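Local coordinates for probable dehydrogenase (Bordetella bronchiseptica, PDB 3MOI), which is probably an NAD(P)-dependent dehydrogenase of the GFO/IDH/MocA family, acting on a substrate that is not known, at residues A[78-81]-A[82-85]; A[362-365]-A[366-370]. One frame throughout, in Å; residues are numbered along the deposited sequence.

Contacts 1 and 2 are each one run of alpha helix, with centres about 17 Å apart and nearest atoms about 7 Å apart. They do not touch, but helix 101-114 packs against both. Contact 1 belongs to helix 77-86, the crossover helix of a beta-alpha-beta unit in the Rossmann domain. Contact 2 starts helix 362-381, late in the chain, and lies nearer the centre of the molecule. Both are partly buried. Their chemistry differs. In 78-85 an amide and a hydroxyl fold back on the helix backbone. In 362-370 charged side chains reach out to other elements, and backbone bonds alone join its two halves.

Contact 1 (A[78-81]-A[82-85]); sequences CEHV and VQAS
The amide of Gln83 lies at the edge of the His80 ring, with NE2 near the ring plane and 3.9 Å from CD2. Ring and amide planes are 47° apart, and the two side chains run side by side. The Glu79 carboxylate is turned 51° from the same amide, and Glu79 CG is 4.0 Å from Gln83 NE2. These residues sit on helix 77-86, the crossover helix of the beta-alpha-beta unit formed with strands 67-70 and 90-93 of the Rossmann fold.

The amide is also tied to the backbone. Gln83 NE2 donates to Glu79 O at 3.1 Å. It comes from above the carbonyl plane, and not on a lone pair. Gln83 N reaches the same oxygen at 2.9 Å from the opposite face, so one carbonyl takes two bonds. The Gln83 side chain leaves beside its own backbone N (chi1 -85°), which turns it back along the helix toward Glu79 O.

His80 looks elsewhere with its polar end: ND1 is hydrogen-bonded to Ser72. The His80 side chain also touches Leu56 and Ile70, and Leu56 touches Gln83 as well.

Val81 packs on Ile70 and Val93 of the parallel sheet, while Val82 meets Ala110 of helix 101-114. Between Cys78 and Val82 the side chains barely meet. The helical bond from Val82 N to Cys78 O is nearly straight.

Ser85 is buried, and its hydroxyl turns back one helical turn. OG stands beside its own backbone N. From there Ser85 OG donates to Val81 O at 2.9 Å, on the opposite face of that carbonyl from Ser85 N.

Contact 2 (A[362-365]-A[366-370]); sequences ARWG and KDTLE
Trp364 and Thr368 cross obliquely one helical turn apart, and Trp364 NE1 stays 4.1 Å from Thr368 OG1. Their backbones are closer: Thr368 N donates to Trp364 O at 2.9 Å. This is the first part of helix 362-381, and the tight part of the contact is its backbone. Lys366 N bonds to Ala362 O, and Asp367 N to Arg363 O. Leu369 N binds Gly365 O at 2.8 Å, nearly along the C=O axis. Gly365 is buried, and Thr368 CB lies 3.5 Å from its O.

The side chains are looser toward each other. Thr368 OG1 is hydrogen-bonded to Asp184, and Trp364 NE1 makes a weak hydrogen bond to the same residue. The indole also forms a cation-pi contact with Lys187, which pairs with Asp367 too. The Trp364 ring can lean toward helix 179-190 because its CG is anti to the backbone N (chi1 161°).

Lys366 is stretched out from end to end. Its stem lies on Ala104 and Ile108 of helix 101-114, and its NZ forms a salt bridge with Asp105. Arg363 is the exposed residue of the contact. It also follows helix 101-114, touching Ile108 and pairing with Glu112. Asp367 has Arg387 as a second salt-bridge partner, at the C-terminus.

The backbone bonds therefore hold the turns of the helix, while its charges join it to other elements. With Arg387 and Lys187 both paired to Asp367, its carboxylate is probably favoured in the ionised form.

Contact 1 (A[78-81]-A[82-85])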
# COMPACT_ATOMS: atom_id res chain seq x y z
N CYS A 78 -28.79 2.92 -18.48
CA CYS A 78 -30.02 2.25 -18.10
C CYS A 78 -30.96 2.02 -19.28
O CYS A 78 -31.38 0.88 -19.57
CB CYS A 78 -30.76 3.03 -17.01
SG CYS A 78 -32.25 2.20 -16.48
N GLU A 79 -31.32 3.10 -19.96
CA GLU A 79 -32.28 2.93 -21.04
C GLU A 79 -31.66 2.16 -22.22
O GLU A 79 -32.35 1.46 -22.91
CB GLU A 79 -32.86 4.27 -21.52
CG GLU A 79 -31.81 5.16 -22.23
CD GLU A 79 -32.31 6.61 -22.43
OE1 GLU A 79 -32.77 6.85 -23.62
OE2 GLU A 79 -32.23 7.45 -21.43
N HIS A 80 -30.37 2.31 -22.42
CA HIS A 80 -29.73 1.58 -23.52
C HIS A 80 -29.77 0.07 -23.21
O HIS A 80 -30.06 -0.76 -24.06
CB HIS A 80 -28.29 2.08 -23.79
CG HIS A 80 -28.19 3.32 -24.63
ND1 HIS A 80 -27.00 4.04 -24.75
CD2 HIS A 80 -29.09 3.94 -25.43
CE1 HIS A 80 -27.20 5.05 -25.59
NE2 HIS A 80 -28.46 5.02 -26.01
N VAL A 81 -29.58 -0.28 -21.95
CA VAL A 81 -29.60 -1.67 -21.56
C VAL A 81 -31.00 -2.26 -21.62
O VAL A 81 -31.21 -3.38 -22.12
CB VAL A 81 -28.94 -1.86 -20.19
CG1 VAL A 81 -29.48 -3.11 -19.50
CG2 VAL A 81 -27.39 -1.87 -20.37
N VAL A 82 -31.98 -1.52 -21.12
CA VAL A 82 -33.34 -1.97 -21.25
C VAL A 82 -33.73 -2.13 -22.70
O VAL A 82 -34.36 -3.10 -23.09
CB VAL A 82 -34.29 -1.01 -20.57
CG1 VAL A 82 -35.75 -1.34 -20.93
CG2 VAL A 82 -33.99 -1.06 -19.04
N GLN A 83 -33.36 -1.19 -23.52
CA GLN A 83 -33.77 -1.27 -24.89
C GLN A 83 -33.16 -2.50 -25.57
O GLN A 83 -33.88 -3.24 -26.27
CB GLN A 83 -33.34 -0.03 -25.66
CG GLN A 83 -34.23 1.13 -25.59
CD GLN A 83 -33.57 2.30 -26.26
OE1 GLN A 83 -33.68 2.47 -27.45
NE2 GLN A 83 -32.85 3.08 -25.51
N ALA A 84 -31.87 -2.73 -25.39
CA ALA A 84 -31.25 -3.90 -26.03
C ALA A 84 -31.88 -5.19 -25.52
O ALA A 84 -32.16 -6.09 -26.31
CB ALA A 84 -29.77 -3.93 -25.83
N SER A 85 -32.11 -5.26 -24.21
CA SER A 85 -32.71 -6.46 -23.63
C SER A 85 -34.04 -6.77 -24.23
O SER A 85 -34.35 -7.95 -24.41
CB SER A 85 -33.00 -6.25 -22.16
OG SER A 85 -31.83 -6.11 -21.45

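Contact 2 (A[362-365]-A[366-370])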
# COMPACT_ATOMS: atom_id res chain seq x y z
N ALA A 362 -25.01 -8.10 -14.28
CA ALA A 362 -25.60 -6.83 -13.81
C ALA A 362 -25.55 -6.79 -12.27
O ALA A 362 -25.28 -5.73 -11.72
CB ALA A 362 -26.95 -6.62 -14.35
N ARG A 363 -25.71 -7.95 -11.59
CA ARG A 363 -25.68 -7.97 -10.13
C ARG A 363 -24.30 -7.70 -9.61
O ARG A 363 -24.16 -7.15 -8.56
CB ARG A 363 -26.19 -9.29 -9.58
CG ARG A 363 -27.71 -9.39 -9.57
CD ARG A 363 -28.19 -10.84 -9.64
NE ARG A 363 -29.61 -10.90 -9.84
CZ ARG A 363 -30.54 -10.76 -8.88
NH1 ARG A 363 -30.18 -10.56 -7.64
NH2 ARG A 363 -31.83 -10.82 -9.18
N TRP A 364 -23.27 -8.06 -10.35
CA TRP A 364 -21.94 -7.83 -9.92
C TRP A 364 -21.68 -6.36 -10.04
O TRP A 364 -21.09 -5.76 -9.18
CB TRP A 364 -21.02 -8.64 -10.81
CG TRP A 364 -19.59 -8.26 -10.84
CD1 TRP A 364 -19.04 -7.15 -11.42
CD2 TRP A 364 -18.50 -9.05 -10.41
NE1 TRP A 364 -17.67 -7.15 -11.27
CE2 TRP A 364 -17.32 -8.33 -10.67
CE3 TRP A 364 -18.40 -10.30 -9.80
CZ2 TRP A 364 -16.08 -8.83 -10.38
CZ3 TRP A 364 -17.19 -10.78 -9.51
CH2 TRP A 364 -16.04 -10.06 -9.78
N GLY A 365 -22.12 -5.78 -11.14
CA GLY A 365 -22.09 -4.32 -11.34
C GLY A 365 -22.76 -3.53 -10.22
O GLY A 365 -22.12 -2.62 -9.62
N LYS A 366 -24.00 -3.90 -9.87
CA LYS A 366 -24.70 -3.17 -8.79
C LYS A 366 -23.87 -3.26 -7.53
O LYS A 366 -23.69 -2.25 -6.83
CB LYS A 366 -26.11 -3.69 -8.49
CG LYS A 366 -26.82 -2.97 -7.34
CD LYS A 366 -28.23 -3.51 -7.08
CE LYS A 366 -29.01 -2.61 -6.10
NZ LYS A 366 -30.39 -3.18 -5.81
N ASP A 367 -23.37 -4.45 -7.27
CA ASP A 367 -22.54 -4.69 -6.14
C ASP A 367 -21.30 -3.80 -6.11
O ASP A 367 -20.99 -3.20 -5.06
CB ASP A 367 -22.18 -6.17 -6.03
CG ASP A 367 -21.32 -6.44 -4.81
OD1 ASP A 367 -21.88 -6.75 -3.70
OD2 ASP A 367 -20.09 -6.25 -4.97
N THR A 368 -20.65 -3.61 -7.25
CA THR A 368 -19.53 -2.68 -7.29
C THR A 368 -20.03 -1.25 -7.06
O THR A 368 -19.39 -0.41 -6.34
CB THR A 368 -18.79 -2.81 -8.59
OG1 THR A 368 -18.16 -4.09 -8.59
CG2 THR A 368 -17.73 -1.70 -8.79
N LEU A 369 -21.17 -0.92 -7.64
CA LEU A 369 -21.71 0.42 -7.36
C LEU A 369 -21.90 0.55 -5.84
O LEU A 369 -21.47 1.54 -5.27
CB LEU A 369 -22.99 0.66 -8.12
CG LEU A 369 -23.84 1.91 -7.82
CD1 LEU A 369 -23.11 3.25 -8.10
CD2 LEU A 369 -25.07 1.80 -8.62
N GLU A 370 -22.39 -0.49 -5.14
CA GLU A 370 -22.65 -0.30 -3.69
C GLU A 370 -21.39 -0.13 -2.95
O GLU A 370 -21.34 0.60 -1.99
CB GLU A 370 -23.45 -1.42 -3.08
CG GLU A 370 -24.89 -1.42 -3.55
CD GLU A 370 -25.67 -2.66 -3.18
OE1 GLU A 370 -25.11 -3.58 -2.56
OE2 GLU A 370 -26.89 -2.72 -3.49